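Local structure of isochorismatase family protein (Enterococcus faecalis, 2A67) at residues Val101-Val115 with Gly126-Leu139. The protein is of unconfirmed function but, as a member of the isochorismatase family, probably acts as a hydrolase. Residues are numbered along the deposited sequence; the frame is centred on the assembly and turned at random.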
loop_
_atom_site.group_PDB
_atom_site.type_symbol
_atom_site.label_atom_id
_atom_site.label_comp_id
_atom_site.label_asym_id
_atom_site.label_seq_id
_atom_site.Cartn_x
_atom_site.Cartn_y
_atom_site.Cartn_z
ATOM N N VAL D 101 -17.900 -0.747 12.835
ATOM C CA VAL D 101 -16.520 -1.137 13.106
ATOM C C VAL D 101 -15.634 0.016 12.727
ATOM O O VAL D 101 -15.723 0.540 11.615
ATOM C CB VAL D 101 -16.104 -2.434 12.361
ATOM C CG1 VAL D 101 -14.568 -2.698 12.441
ATOM C CG2 VAL D 101 -16.903 -3.658 12.901
ATOM N N GLN D 102 -14.788 0.441 13.667
ATOM C CA GLN D 102 -13.830 1.474 13.397
ATOM C C GLN D 102 -12.396 0.906 13.469
ATOM O O GLN D 102 -11.465 1.503 12.954
ATOM C CB GLN D 102 -14.076 2.653 14.402
ATOM C CG GLN D 102 -12.901 3.635 14.658
ATOM C CD GLN D 102 -12.433 4.377 13.385
ATOM O OE1 GLN D 102 -11.254 4.816 13.294
ATOM N NE2 GLN D 102 -13.352 4.515 12.394
ATOM N N THR D 103 -12.233 -0.276 14.054
ATOM C CA THR D 103 -10.901 -0.812 14.365
ATOM C C THR D 103 -10.804 -2.151 13.725
ATOM O O THR D 103 -11.717 -2.961 13.885
ATOM C CB THR D 103 -10.658 -0.912 15.943
ATOM O OG1 THR D 103 -10.703 0.400 16.468
ATOM C CG2 THR D 103 -9.300 -1.365 16.249
ATOM N N LEU D 104 -9.695 -2.386 13.009
ATOM C CA LEU D 104 -9.522 -3.632 12.272
ATOM C C LEU D 104 -8.246 -4.239 12.760
ATOM O O LEU D 104 -7.204 -3.596 12.700
ATOM C CB LEU D 104 -9.309 -3.323 10.747
ATOM C CG LEU D 104 -10.518 -2.686 10.071
ATOM C CD1 LEU D 104 -10.180 -2.286 8.612
ATOM C CD2 LEU D 104 -11.710 -3.706 10.157
ATOM N N GLU D 105 -8.322 -5.486 13.198
ATOM C CA GLU D 105 -7.126 -6.302 13.461
ATOM C C GLU D 105 -6.911 -7.215 12.246
ATOM O O GLU D 105 -7.716 -8.093 11.975
ATOM C CB GLU D 105 -7.280 -7.176 14.727
ATOM C CG GLU D 105 -6.002 -7.966 15.048
ATOM C CD GLU D 105 -6.099 -8.767 16.358
ATOM O OE1 GLU D 105 -6.943 -8.428 17.246
ATOM O OE2 GLU D 105 -5.291 -9.707 16.494
ATOM N N ILE D 106 -5.787 -7.050 11.568
ATOM C CA ILE D 106 -5.584 -7.670 10.253
ATOM C C ILE D 106 -4.568 -8.805 10.265
ATOM O O ILE D 106 -3.505 -8.718 10.883
ATOM C CB ILE D 106 -5.181 -6.565 9.230
ATOM C CG1 ILE D 106 -6.350 -5.572 9.077
ATOM C CG2 ILE D 106 -4.845 -7.177 7.806
ATOM C CD1 ILE D 106 -6.009 -4.192 8.512
ATOM N N ALA D 107 -4.873 -9.871 9.528
ATOM C CA ALA D 107 -3.954 -10.996 9.345
ATOM C C ALA D 107 -4.225 -11.551 7.932
ATOM O O ALA D 107 -5.288 -11.273 7.350
ATOM C CB ALA D 107 -4.217 -12.082 10.428
ATOM N N GLY D 108 -3.240 -12.232 7.361
ATOM C CA GLY D 108 -3.515 -13.061 6.156
ATOM C C GLY D 108 -2.302 -13.229 5.307
ATOM O O GLY D 108 -1.182 -13.070 5.775
ATOM N N VAL D 109 -2.554 -13.524 4.026
ATOM C CA VAL D 109 -1.541 -13.793 3.009
ATOM C C VAL D 109 -2.055 -13.151 1.711
ATOM O O VAL D 109 -3.265 -12.924 1.588
ATOM C CB VAL D 109 -1.357 -15.353 2.785
ATOM C CG1 VAL D 109 -1.001 -16.072 4.134
ATOM C CG2 VAL D 109 -2.658 -15.950 2.236
ATOM N N GLN D 110 -1.166 -12.785 0.787
ATOM C CA GLN D 110 0.279 -12.784 1.033
ATOM C C GLN D 110 0.677 -11.422 1.597
ATOM O O GLN D 110 0.128 -10.417 1.189
ATOM C CB GLN D 110 1.072 -13.028 -0.279
ATOM C CG GLN D 110 1.060 -14.505 -0.697
ATOM C CD GLN D 110 1.640 -14.688 -2.076
ATOM O OE1 GLN D 110 2.849 -14.590 -2.292
ATOM N NE2 GLN D 110 0.769 -14.902 -3.024
ATOM N N THR D 111 1.694 -11.420 2.456
ATOM C CA THR D 111 2.252 -10.202 3.118
ATOM C C THR D 111 2.335 -8.975 2.227
ATOM O O THR D 111 1.805 -7.907 2.554
ATOM C CB THR D 111 3.699 -10.500 3.589
ATOM O OG1 THR D 111 3.673 -11.650 4.443
ATOM C CG2 THR D 111 4.385 -9.277 4.287
ATOM N N GLU D 112 3.077 -9.113 1.125
ATOM C CA GLU D 112 3.412 -7.950 0.325
ATOM C C GLU D 112 2.337 -7.572 -0.701
ATOM O O GLU D 112 2.397 -6.503 -1.280
ATOM C CB GLU D 112 4.761 -8.144 -0.371
ATOM C CG GLU D 112 4.712 -9.086 -1.614
ATOM C CD GLU D 112 4.930 -10.571 -1.279
ATOM O OE1 GLU D 112 4.367 -11.078 -0.289
ATOM O OE2 GLU D 112 5.669 -11.248 -2.032
ATOM N N PHE D 113 1.346 -8.422 -0.891
ATOM C CA PHE D 113 0.315 -8.155 -1.878
ATOM C C PHE D 113 -0.976 -7.745 -1.180
ATOM O O PHE D 113 -1.092 -6.609 -0.800
ATOM C CB PHE D 113 0.133 -9.354 -2.820
ATOM C CG PHE D 113 1.362 -9.668 -3.642
ATOM C CD1 PHE D 113 1.811 -8.778 -4.615
ATOM C CD2 PHE D 113 2.072 -10.844 -3.436
ATOM C CE1 PHE D 113 2.989 -9.062 -5.436
ATOM C CE2 PHE D 113 3.226 -11.146 -4.244
ATOM C CZ PHE D 113 3.679 -10.233 -5.237
ATOM N N CYS D 114 -1.903 -8.675 -0.989
ATOM C CA CYS D 114 -3.244 -8.380 -0.501
ATOM C C CYS D 114 -3.252 -7.822 0.920
ATOM O O CYS D 114 -4.134 -7.021 1.254
ATOM C CB CYS D 114 -4.110 -9.640 -0.468
ATOM S SG CYS D 114 -4.021 -10.711 -1.974
ATOM N N VAL D 115 -2.318 -8.271 1.739
ATOM C CA VAL D 115 -2.265 -7.821 3.132
ATOM C C VAL D 115 -1.759 -6.363 3.169
ATOM O O VAL D 115 -2.424 -5.478 3.743
ATOM C CB VAL D 115 -1.391 -8.785 4.047
ATOM C CG1 VAL D 115 -1.379 -8.317 5.494
ATOM C CG2 VAL D 115 -1.943 -10.216 4.014
ATOM N N GLY D 126 -9.484 5.656 7.011
ATOM C CA GLY D 126 -9.753 6.270 8.337
ATOM C C GLY D 126 -9.955 5.189 9.392
ATOM O O GLY D 126 -10.346 5.513 10.535
ATOM N N TYR D 127 -9.685 3.917 9.081
ATOM C CA TYR D 127 -9.810 2.863 10.123
ATOM C C TYR D 127 -8.577 2.829 10.954
ATOM O O TYR D 127 -7.471 3.139 10.457
ATOM C CB TYR D 127 -10.075 1.421 9.590
ATOM C CG TYR D 127 -11.353 1.312 8.818
ATOM C CD1 TYR D 127 -12.577 1.111 9.478
ATOM C CD2 TYR D 127 -11.355 1.446 7.408
ATOM C CE1 TYR D 127 -13.766 1.061 8.767
ATOM C CE2 TYR D 127 -12.569 1.336 6.654
ATOM C CZ TYR D 127 -13.754 1.149 7.358
ATOM O OH TYR D 127 -14.974 1.057 6.708
ATOM N N THR D 128 -8.777 2.468 12.230
ATOM C CA THR D 128 -7.684 2.195 13.158
ATOM C C THR D 128 -7.198 0.757 12.973
ATOM O O THR D 128 -7.978 -0.174 13.121
ATOM C CB THR D 128 -8.131 2.529 14.656
ATOM O OG1 THR D 128 -8.501 3.914 14.696
ATOM C CG2 THR D 128 -7.004 2.206 15.648
ATOM N N CYS D 129 -5.929 0.565 12.605
ATOM C CA CYS D 129 -5.483 -0.794 12.268
ATOM C C CYS D 129 -4.571 -1.337 13.348
ATOM O O CYS D 129 -3.780 -0.566 13.940
ATOM C CB CYS D 129 -4.784 -0.817 10.906
ATOM S SG CYS D 129 -5.960 -0.283 9.632
ATOM N N LEU D 130 -4.727 -2.645 13.592
ATOM C CA LEU D 130 -3.973 -3.419 14.597
ATOM C C LEU D 130 -3.480 -4.709 13.951
ATOM O O LEU D 130 -4.059 -5.158 13.002
ATOM C CB LEU D 130 -4.889 -3.815 15.757
ATOM C CG LEU D 130 -5.617 -2.641 16.459
ATOM C CD1 LEU D 130 -6.624 -3.239 17.415
ATOM C CD2 LEU D 130 -4.668 -1.656 17.142
HETATM N N MSE D 131 -2.433 -5.304 14.493
HETATM C CA MSE D 131 -1.975 -6.594 14.035
HETATM C C MSE D 131 -1.339 -7.419 15.161
HETATM O O MSE D 131 -0.542 -6.908 15.933
HETATM C CB MSE D 131 -0.928 -6.396 12.957
HETATM C CG MSE D 131 -0.452 -7.700 12.367
HETATM SE SE MSE D 131 0.548 -7.395 10.679
HETATM C CE MSE D 131 -0.906 -7.594 9.378
ATOM N N THR D 132 -1.652 -8.701 15.221
ATOM C CA THR D 132 -0.936 -9.615 16.117
ATOM C C THR D 132 0.346 -9.998 15.380
ATOM O O THR D 132 0.298 -10.404 14.204
ATOM C CB THR D 132 -1.829 -10.849 16.462
ATOM O OG1 THR D 132 -2.917 -10.410 17.274
ATOM C CG2 THR D 132 -1.067 -11.959 17.197
ATOM N N PRO D 133 1.490 -9.893 16.059
ATOM C CA PRO D 133 2.731 -10.352 15.456
ATOM C C PRO D 133 2.632 -11.781 14.903
ATOM O O PRO D 133 1.902 -12.600 15.454
ATOM C CB PRO D 133 3.707 -10.306 16.663
ATOM C CG PRO D 133 3.199 -9.137 17.447
ATOM C CD PRO D 133 1.713 -9.369 17.426
ATOM N N LYS D 134 3.382 -12.073 13.843
ATOM C CA LYS D 134 3.428 -13.406 13.220
ATOM C C LYS D 134 2.108 -13.950 12.705
ATOM O O LYS D 134 1.774 -15.132 12.895
ATOM C CB LYS D 134 4.133 -14.408 14.135
ATOM C CG LYS D 134 5.514 -13.913 14.548
ATOM C CD LYS D 134 6.188 -14.862 15.551
ATOM C CE LYS D 134 7.694 -14.871 15.291
ATOM N NZ LYS D 134 8.290 -16.214 15.683
ATOM N N THR D 135 1.314 -13.082 12.064
ATOM C CA THR D 135 0.041 -13.568 11.551
ATOM C C THR D 135 -0.052 -13.258 10.032
ATOM O O THR D 135 -1.124 -13.194 9.468
ATOM C CB THR D 135 -1.190 -13.012 12.349
ATOM O OG1 THR D 135 -1.131 -11.582 12.332
ATOM C CG2 THR D 135 -1.268 -13.603 13.818
ATOM N N THR D 136 1.086 -13.007 9.395
ATOM C CA THR D 136 1.103 -12.949 7.906
ATOM C C THR D 136 2.143 -13.918 7.369
ATOM O O THR D 136 3.068 -14.320 8.078
ATOM C CB THR D 136 1.362 -11.527 7.302
ATOM O OG1 THR D 136 2.763 -11.248 7.301
ATOM C CG2 THR D 136 0.651 -10.445 8.062
ATOM N N SER D 137 1.988 -14.305 6.102
ATOM C CA SER D 137 2.994 -15.167 5.498
ATOM C C SER D 137 2.969 -14.895 3.999
ATOM O O SER D 137 2.043 -14.245 3.493
ATOM C CB SER D 137 2.701 -16.634 5.815
ATOM O OG SER D 137 3.575 -17.509 5.115
ATOM N N THR D 138 4.011 -15.381 3.330
ATOM C CA THR D 138 4.227 -15.210 1.888
ATOM C C THR D 138 5.234 -16.280 1.422
ATOM O O THR D 138 5.562 -17.201 2.181
ATOM C CB THR D 138 4.654 -13.755 1.527
ATOM O OG1 THR D 138 4.446 -13.533 0.137
ATOM C CG2 THR D 138 6.093 -13.365 1.956
ATOM N N LEU D 139 5.689 -16.156 0.171
ATOM C CA LEU D 139 6.522 -17.147 -0.539
ATOM C C LEU D 139 7.862 -16.524 -0.882
ATOM O O LEU D 139 7.941 -15.297 -1.057
ATOM C CB LEU D 139 5.817 -17.556 -1.840
ATOM C CG LEU D 139 4.345 -17.993 -1.753
ATOM C CD1 LEU D 139 3.688 -18.006 -3.112
ATOM C CD2 LEU D 139 4.185 -19.364 -1.107
HETATM O O HOH W 1 -3.123 -9.966 13.266
HETATM O O HOH W 2 6.168 -13.719 -2.673
#
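Thr103, Leu104 and Glu105 pair with Thr128, Cys129 and Leu130 as parallel neighbours, the short strand axes 4.5 Å apart at 38°, a worked example of a beta-alpha-beta unit, with helix 111-125 as the connection, whose second strand is interrupted. Leu104 is bound to strand 128-131 through both its backbone N and its O: N donates to Thr128 O at 2.8 Å, and O accepts from Leu130 N. After Met131 strand 128-137 bulges away from its neighbour, and water 1 bridges the two there, donating to Ile106 O and Thr135 OG1 while accepting from Thr132 N. Pairing resumes where Gly108 N donates to Thr135 O (3.1 Å). CD1 of Leu104 makes an off-centre CH-pi contact with the Tyr127 ring. Glu105, its chain extended, accepts from Thr132 OG1 on the anti side of OE2 at 2.6 Å, 34° out of the carboxylate plane. At the far end Thr138 OG1 donates to Glu112 OE1, although the modelled 2.5 Å is doubtfully short, and Thr111 OG1 meets Thr136 OG1 at 3.0 Å. Salt bridges from Arg5 and Arg36 also hold the buried Glu105 carboxylate. Strand 103-109 lies between strands 5-10 and 128-137, with helix 26-42 packed against Ala107 and Thr132, and helix 146-157 against Thr111 and Met131.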